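Local coordinates for protein potential RNA-dependent RNA polymerase (Human picobirnavirus, PDB 5I62) that catalyses RNA-templated RNA synthesis from ribonucleoside triphosphates, probably serving both transcription and genome replication of a double-stranded RNA virus, at residues R254-F265 and L382-K393. Sequence-based numbering, arbitrary orientation.
Sequences RDVVVCTDFSKF and LDMNLEKQYVSK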
ATOM      1  N   ARG A 254      -9.845  25.284  18.577  1.00 26.34           N
ATOM      2  CA  ARG A 254     -10.294  24.394  19.634  1.00 33.32           C
ATOM      3  C   ARG A 254     -10.307  22.926  19.210  1.00 31.51           C
ATOM      4  O   ARG A 254     -10.503  22.055  20.063  1.00 29.33           O
ATOM      5  CB  ARG A 254     -11.693  24.791  20.104  1.00 36.16           C
ATOM      6  CG  ARG A 254     -11.821  26.251  20.566  1.00 47.11           C
ATOM      7  CD  ARG A 254     -10.945  26.525  21.782  1.00 54.50           C
ATOM      8  NE  ARG A 254     -11.282  27.785  22.451  1.00 60.91           N
ATOM      9  CZ  ARG A 254     -12.489  28.121  22.906  1.00 67.26           C
ATOM     10  NH1 ARG A 254     -13.526  27.282  22.794  1.00 67.66           N
ATOM     11  NH2 ARG A 254     -12.658  29.300  23.504  1.00 68.67           N
ATOM     12  N   ASP A 255     -10.112  22.633  17.926  1.00 23.83           N
ATOM     13  CA  ASP A 255     -10.363  21.290  17.423  1.00 26.49           C
ATOM     14  C   ASP A 255      -9.108  20.435  17.452  1.00 24.30           C
ATOM     15  O   ASP A 255      -7.985  20.936  17.404  1.00 21.15           O
ATOM     16  CB  ASP A 255     -10.907  21.319  15.999  1.00 21.72           C
ATOM     17  CG  ASP A 255     -12.318  21.840  15.929  1.00 25.53           C
ATOM     18  OD1 ASP A 255     -13.174  21.350  16.712  1.00 27.34           O
ATOM     19  OD2 ASP A 255     -12.570  22.734  15.094  1.00 25.67           O
ATOM     20  N   VAL A 256      -9.322  19.118  17.518  1.00 22.01           N
ATOM     21  CA  VAL A 256      -8.239  18.165  17.394  1.00 21.41           C
ATOM     22  C   VAL A 256      -8.105  17.782  15.927  1.00 21.17           C
ATOM     23  O   VAL A 256      -9.004  17.998  15.109  1.00 18.43           O
ATOM     24  CB  VAL A 256      -8.460  16.906  18.259  1.00 20.94           C
ATOM     25  CG1 VAL A 256      -8.481  17.266  19.747  1.00 24.39           C
ATOM     26  CG2 VAL A 256      -9.744  16.206  17.847  1.00 17.68           C
ATOM     27  N   VAL A 257      -6.962  17.203  15.598  1.00 19.27           N
ATOM     28  CA  VAL A 257      -6.792  16.434  14.370  1.00 17.86           C
ATOM     29  C   VAL A 257      -6.969  14.972  14.736  1.00 18.28           C
ATOM     30  O   VAL A 257      -6.476  14.534  15.780  1.00 18.54           O
ATOM     31  CB  VAL A 257      -5.409  16.697  13.753  1.00 20.04           C
ATOM     32  CG1 VAL A 257      -5.175  15.814  12.538  1.00 19.53           C
ATOM     33  CG2 VAL A 257      -5.285  18.160  13.400  1.00 19.32           C
ATOM     34  N   VAL A 258      -7.696  14.224  13.913  1.00 18.09           N
ATOM     35  CA  VAL A 258      -7.921  12.804  14.145  1.00 17.90           C
ATOM     36  C   VAL A 258      -7.172  12.006  13.088  1.00 16.72           C
ATOM     37  O   VAL A 258      -7.358  12.226  11.885  1.00 15.07           O
ATOM     38  CB  VAL A 258      -9.417  12.449  14.128  1.00 18.17           C
ATOM     39  CG1 VAL A 258      -9.597  10.934  14.288  1.00 17.37           C
ATOM     40  CG2 VAL A 258     -10.165  13.205  15.212  1.00 18.57           C
ATOM     41  N   CYS A 259      -6.335  11.079  13.531  1.00 19.10           N
ATOM     42  CA  CYS A 259      -5.645  10.143  12.648  1.00 17.48           C
ATOM     43  C   CYS A 259      -6.347   8.799  12.787  1.00 21.62           C
ATOM     44  O   CYS A 259      -6.300   8.180  13.857  1.00 21.62           O
ATOM     45  CB  CYS A 259      -4.172  10.025  13.009  1.00 21.93           C
ATOM     46  SG  CYS A 259      -3.339  11.611  13.165  1.00 24.43           S
ATOM     47  N   THR A 260      -6.995   8.357  11.719  1.00 17.95           N
ATOM     48  CA  THR A 260      -7.869   7.207  11.802  1.00 18.96           C
ATOM     49  C   THR A 260      -7.089   5.932  11.527  1.00 22.75           C
ATOM     50  O   THR A 260      -5.982   5.949  10.988  1.00 22.28           O
ATOM     51  CB  THR A 260      -9.036   7.343  10.822  1.00 19.96           C
ATOM     52  OG1 THR A 260      -8.531   7.704   9.537  1.00 17.85           O
ATOM     53  CG2 THR A 260     -10.004   8.431  11.298  1.00 17.19           C
ATOM     54  N   ASP A 261      -7.702   4.807  11.870  1.00 22.57           N
ATOM     55  CA  ASP A 261      -7.095   3.539  11.519  1.00 24.94           C
ATOM     56  C   ASP A 261      -8.193   2.495  11.343  1.00 26.07           C
ATOM     57  O   ASP A 261      -9.099   2.409  12.181  1.00 21.87           O
ATOM     58  CB  ASP A 261      -6.123   3.129  12.614  1.00 27.80           C
ATOM     59  CG  ASP A 261      -5.474   1.798  12.323  1.00 35.97           C
ATOM     60  OD1 ASP A 261      -4.377   1.733  11.787  1.00 36.67           O
ATOM     61  OD2 ASP A 261      -6.122   0.770  12.525  1.00 37.15           O
ATOM     62  N   PHE A 262      -8.110   1.705  10.266  1.00 28.09           N
ATOM     63  CA  PHE A 262      -9.042   0.622   9.959  1.00 24.71           C
ATOM     64  C   PHE A 262      -8.400  -0.735  10.245  1.00 27.92           C
ATOM     65  O   PHE A 262      -7.202  -0.939  10.020  1.00 25.60           O
ATOM     66  CB  PHE A 262      -9.486   0.668   8.508  1.00 24.29           C
ATOM     67  CG  PHE A 262     -10.390   1.797   8.193  1.00 25.85           C
ATOM     68  CD1 PHE A 262     -11.739   1.749   8.517  1.00 22.96           C
ATOM     69  CD2 PHE A 262      -9.897   2.903   7.543  1.00 26.85           C
ATOM     70  CE1 PHE A 262     -12.582   2.799   8.191  1.00 21.20           C
ATOM     71  CE2 PHE A 262     -10.711   3.944   7.213  1.00 24.14           C
ATOM     72  CZ  PHE A 262     -12.066   3.907   7.537  1.00 24.27           C
ATOM     73  N   SER A 263      -9.188  -1.641  10.816  1.00 22.09           N
ATOM     74  CA  SER A 263      -8.799  -3.042  10.907  1.00 27.49           C
ATOM     75  C   SER A 263      -9.313  -3.744   9.659  1.00 21.96           C
ATOM     76  O   SER A 263     -10.527  -3.782   9.427  1.00 20.49           O
ATOM     77  CB  SER A 263      -9.355  -3.712  12.163  1.00 33.19           C
ATOM     78  OG  SER A 263      -8.797  -3.123  13.330  1.00 38.77           O
ATOM     79  N   LYS A 264      -8.395  -4.286   8.855  1.00 20.13           N
ATOM     80  CA  LYS A 264      -8.770  -5.133   7.727  1.00 17.78           C
ATOM     81  C   LYS A 264      -9.700  -4.390   6.761  1.00 16.55           C
ATOM     82  O   LYS A 264     -10.792  -4.849   6.436  1.00 17.32           O
ATOM     83  CB  LYS A 264      -9.415  -6.423   8.239  1.00 17.37           C
ATOM     84  CG  LYS A 264      -8.439  -7.328   8.995  1.00 25.23           C
ATOM     85  CD  LYS A 264      -9.173  -8.560   9.510  1.00 29.92           C
ATOM     86  CE  LYS A 264      -8.245  -9.729   9.738  1.00 37.60           C
ATOM     87  NZ  LYS A 264      -7.066  -9.349  10.544  1.00 45.80           N
ATOM     88  N   PHE A 265      -9.267  -3.199   6.347  1.00 18.56           N
ATOM     89  CA  PHE A 265     -10.093  -2.346   5.502  1.00 18.16           C
ATOM     90  C   PHE A 265     -10.468  -3.050   4.208  1.00 19.39           C
ATOM     91  O   PHE A 265     -11.641  -3.075   3.827  1.00 14.74           O
ATOM     92  CB  PHE A 265      -9.353  -1.044   5.204  1.00 19.04           C
ATOM     93  CG  PHE A 265     -10.193   0.004   4.521  1.00 19.52           C
ATOM     94  CD1 PHE A 265     -11.467   0.304   4.965  1.00 20.83           C
ATOM     95  CD2 PHE A 265      -9.701   0.694   3.429  1.00 20.87           C
ATOM     96  CE1 PHE A 265     -12.232   1.286   4.331  1.00 19.34           C
ATOM     97  CE2 PHE A 265     -10.453   1.677   2.807  1.00 21.54           C
ATOM     98  CZ  PHE A 265     -11.721   1.968   3.253  1.00 21.61           C
ATOM     99  N   LEU A 382     -17.656  -1.199   8.482  1.00 19.49           N
ATOM    100  CA  LEU A 382     -16.209  -1.114   8.599  1.00 20.92           C
ATOM    101  C   LEU A 382     -15.785  -1.313  10.047  1.00 22.06           C
ATOM    102  O   LEU A 382     -16.516  -0.979  10.980  1.00 24.92           O
ATOM    103  CB  LEU A 382     -15.702   0.224   8.061  1.00 18.54           C
ATOM    104  CG  LEU A 382     -16.197   0.457   6.634  1.00 21.73           C
ATOM    105  CD1 LEU A 382     -15.953   1.905   6.209  1.00 21.20           C
ATOM    106  CD2 LEU A 382     -15.492  -0.557   5.671  1.00 16.27           C
ATOM    107  N   ASP A 383     -14.595  -1.862  10.227  1.00 21.50           N
ATOM    108  CA  ASP A 383     -14.087  -2.226  11.539  1.00 22.21           C
ATOM    109  C   ASP A 383     -12.983  -1.262  11.940  1.00 26.08           C
ATOM    110  O   ASP A 383     -12.075  -0.993  11.151  1.00 20.71           O
ATOM    111  CB  ASP A 383     -13.569  -3.663  11.539  1.00 25.36           C
ATOM    112  CG  ASP A 383     -13.418  -4.231  12.938  1.00 32.22           C
ATOM    113  OD1 ASP A 383     -14.237  -3.889  13.819  1.00 42.06           O
ATOM    114  OD2 ASP A 383     -12.484  -5.034  13.149  1.00 41.09           O
ATOM    115  N   MET A 384     -13.085  -0.732  13.157  1.00 24.10           N
ATOM    116  CA  MET A 384     -12.127   0.202  13.727  1.00 25.82           C
ATOM    117  C   MET A 384     -12.061  -0.065  15.229  1.00 27.01           C
ATOM    118  O   MET A 384     -13.077  -0.333  15.866  1.00 27.15           O
ATOM    119  CB  MET A 384     -12.516   1.668  13.474  1.00 24.97           C
ATOM    120  CG  MET A 384     -12.862   2.033  12.024  1.00 25.27           C
ATOM    121  SD  MET A 384     -13.480   3.727  11.845  1.00 23.77           S
ATOM    122  CE  MET A 384     -11.988   4.701  12.015  1.00 22.36           C
ATOM    123  N   ASN A 385     -10.863  -0.002  15.773  1.00 25.48           N
ATOM    124  CA  ASN A 385     -10.586  -0.179  17.199  1.00 30.70           C
ATOM    125  C   ASN A 385     -10.302   1.228  17.720  1.00 31.22           C
ATOM    126  O   ASN A 385      -9.328   1.870  17.317  1.00 25.93           O
ATOM    127  CB  ASN A 385      -9.426  -1.179  17.345  1.00 34.75           C
ATOM    128  CG  ASN A 385      -8.822  -1.277  18.723  1.00 36.80           C
ATOM    129  OD1 ASN A 385      -9.288  -0.693  19.692  1.00 34.03           O
ATOM    130  ND2 ASN A 385      -7.718  -2.024  18.797  1.00 39.73           N
ATOM    131  N   LEU A 386     -11.215   1.744  18.540  1.00 30.99           N
ATOM    132  CA  LEU A 386     -11.074   3.108  19.040  1.00 29.24           C
ATOM    133  C   LEU A 386      -9.679   3.349  19.611  1.00 31.95           C
ATOM    134  O   LEU A 386      -9.138   4.459  19.517  1.00 29.14           O
ATOM    135  CB  LEU A 386     -12.143   3.378  20.092  1.00 32.01           C
ATOM    136  CG  LEU A 386     -12.149   4.810  20.634  1.00 34.86           C
ATOM    137  CD1 LEU A 386     -12.129   5.829  19.499  1.00 34.06           C
ATOM    138  CD2 LEU A 386     -13.338   5.044  21.541  1.00 39.05           C
ATOM    139  N   GLU A 387      -9.068   2.300  20.167  1.00 32.13           N
ATOM    140  CA  GLU A 387      -7.781   2.428  20.837  1.00 38.58           C
ATOM    141  C   GLU A 387      -6.677   2.801  19.868  1.00 36.96           C
ATOM    142  O   GLU A 387      -5.642   3.342  20.271  1.00 36.97           O
ATOM    143  CB  GLU A 387      -7.434   1.118  21.537  1.00 43.06           C
ATOM    144  CG  GLU A 387      -6.666   1.300  22.821  1.00 51.22           C
ATOM    145  CD  GLU A 387      -7.559   1.688  23.988  1.00 62.41           C
ATOM    146  OE1 GLU A 387      -8.695   2.166  23.763  1.00 65.19           O
ATOM    147  OE2 GLU A 387      -7.120   1.514  25.144  1.00 69.81           O
ATOM    148  N   LYS A 388      -6.861   2.509  18.598  1.00 29.72           N
ATOM    149  CA  LYS A 388      -5.803   2.778  17.649  1.00 29.92           C
ATOM    150  C   LYS A 388      -5.999   4.086  16.907  1.00 27.15           C
ATOM    151  O   LYS A 388      -5.134   4.457  16.110  1.00 26.23           O
ATOM    152  CB  LYS A 388      -5.705   1.620  16.671  1.00 32.10           C
ATOM    153  CG  LYS A 388      -6.698   1.693  15.577  1.00 38.00           C
ATOM    154  CD  LYS A 388      -6.813   0.381  14.990  1.00 49.43           C
ATOM    155  CE  LYS A 388      -8.159   0.208  15.066  1.00 44.88           C
ATOM    156  NZ  LYS A 388      -8.623  -1.008  14.232  1.00 52.84           N
ATOM    157  N   GLN A 389      -7.133   4.755  17.096  1.00 26.93           N
ATOM    158  CA  GLN A 389      -7.257   6.104  16.589  1.00 23.31           C
ATOM    159  C   GLN A 389      -6.311   6.986  17.393  1.00 28.27           C
ATOM    160  O   GLN A 389      -5.973   6.676  18.539  1.00 31.74           O
ATOM    161  CB  GLN A 389      -8.701   6.592  16.705  1.00 23.91           C
ATOM    162  CG  GLN A 389      -9.764   5.556  16.306  1.00 23.79           C
ATOM    163  CD  GLN A 389      -9.566   4.968  14.917  1.00 25.25           C
ATOM    164  OE1 GLN A 389      -9.503   5.694  13.922  1.00 24.36           O
ATOM    165  NE2 GLN A 389      -9.512   3.637  14.838  1.00 26.19           N
ATOM    166  N   TYR A 390      -5.850   8.067  16.782  1.00 26.27           N
ATOM    167  CA  TYR A 390      -4.961   8.996  17.462  1.00 26.05           C
ATOM    168  C   TYR A 390      -5.480  10.417  17.285  1.00 24.61           C
ATOM    169  O   TYR A 390      -5.952  10.787  16.208  1.00 20.14           O
ATOM    170  CB  TYR A 390      -3.510   8.891  16.944  1.00 26.58           C
ATOM    171  CG  TYR A 390      -2.586   9.895  17.606  1.00 28.39           C
ATOM    172  CD1 TYR A 390      -2.089   9.675  18.893  1.00 32.77           C
ATOM    173  CD2 TYR A 390      -2.239  11.077  16.964  1.00 30.10           C
ATOM    174  CE1 TYR A 390      -1.254  10.603  19.511  1.00 33.05           C
ATOM    175  CE2 TYR A 390      -1.404  12.004  17.565  1.00 27.41           C
ATOM    176  CZ  TYR A 390      -0.911  11.766  18.835  1.00 35.03           C
ATOM    177  OH  TYR A 390      -0.081  12.698  19.425  1.00 32.83           O
ATOM    178  N   VAL A 391      -5.387  11.203  18.357  1.00 24.13           N
ATOM    179  CA  VAL A 391      -5.990  12.526  18.443  1.00 23.36           C
ATOM    180  C   VAL A 391      -4.986  13.485  19.074  1.00 24.77           C
ATOM    181  O   VAL A 391      -4.329  13.143  20.060  1.00 22.23           O
ATOM    182  CB  VAL A 391      -7.303  12.455  19.257  1.00 28.93           C
ATOM    183  CG1 VAL A 391      -7.757  13.788  19.642  1.00 30.33           C
ATOM    184  CG2 VAL A 391      -8.395  11.763  18.467  1.00 27.92           C
ATOM    185  N   SER A 392      -4.865  14.681  18.507  1.00 23.34           N
ATOM    186  CA  SER A 392      -4.002  15.715  19.067  1.00 24.99           C
ATOM    187  C   SER A 392      -4.388  17.052  18.447  1.00 24.20           C
ATOM    188  O   SER A 392      -4.884  17.100  17.320  1.00 21.70           O
ATOM    189  CB  SER A 392      -2.516  15.392  18.814  1.00 27.35           C
ATOM    190  OG  SER A 392      -1.638  16.474  19.110  1.00 28.35           O
ATOM    191  N   LYS A 393      -4.152  18.139  19.186  1.00 22.69           N
ATOM    192  CA  LYS A 393      -4.289  19.470  18.597  1.00 23.84           C
ATOM    193  C   LYS A 393      -3.021  19.964  17.918  1.00 24.07           C
ATOM    194  O   LYS A 393      -3.101  20.885  17.102  1.00 25.73           O
ATOM    195  CB  LYS A 393      -4.705  20.510  19.646  1.00 25.75           C
ATOM    196  CG  LYS A 393      -6.060  20.257  20.269  1.00 27.38           C
ATOM    197  CD  LYS A 393      -6.492  21.406  21.166  1.00 34.31           C
ATOM    198  CE  LYS A 393      -7.736  21.003  21.951  1.00 35.94           C
ATOM    199  NZ  LYS A 393      -8.240  22.100  22.822  1.00 46.56           N
TER
HETATM  200  O   HOH W   1      -3.902   6.218  14.078  1.00 36.79           O
HETATM  201  O   HOH W   2     -12.341  -2.030   8.421  1.00 20.03           O
HETATM  202  O   HOH W   3     -10.941  -4.118  15.539  1.00 41.96           O
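Gln389 lays its side-chain amide against the backbone of Asp261 and bonds it twice. OE1 of Gln389 accepts from Asp261 N at 2.9 Å, with the donor tilted from the amide plane, while NE2 of Gln389 gives a nearly straight bond (175°) to a lone pair of Asp261 O. The Gln389 chain bends at chi2 (-54°), which brings its amide alongside the Asp261 backbone. NE2 also donates to Asn385 O, which Lys388 N reaches from the opposite face of that carbonyl. A salt bridge between Lys388 and Asp261 is doubtful, because both charged atoms sit too close to neighbours in the model.

Beyond Gln389 the chains pair as antiparallel strands. Cys259 and Tyr390 form a hydrogen-bonded pair, with Cys259 N 2.7 Å from Tyr390 O, and Cys259 SG lies in the plane of the Tyr390 ring, at its edge, 4.0 Å from CD2. Tyr390 OH hydrogen-bonds Asp395 OD1. Val258 and Val391 lie side by side on the other face, while Val391 CG1 presses within 3.5 Å of Val256 CB.

This is the palm of the polymerase: strand 257-261 leads into the Asp-Phe-Ser-Lys-Phe of motif A and is flanked on its other edge by strand 360-363, which begins at the last Asp of the motif C Gly-Asp-Asp. Strand 390-392 forms one outer edge of this four-stranded antiparallel sheet.

In the other direction Ser263 N donates to Asp383 O at 3.0 Å, from above the carbonyl plane, and a water joins Ser263 O to Asp383 N. Here Met384 runs alongside Phe262, its SD 4.7 Å from the ring centroid in an oblique Met-aromatic contact. Phe265 packs over one face of Phe262, and helix 327-345 packs on Phe262 through His335, edge-to-face, and Leu338.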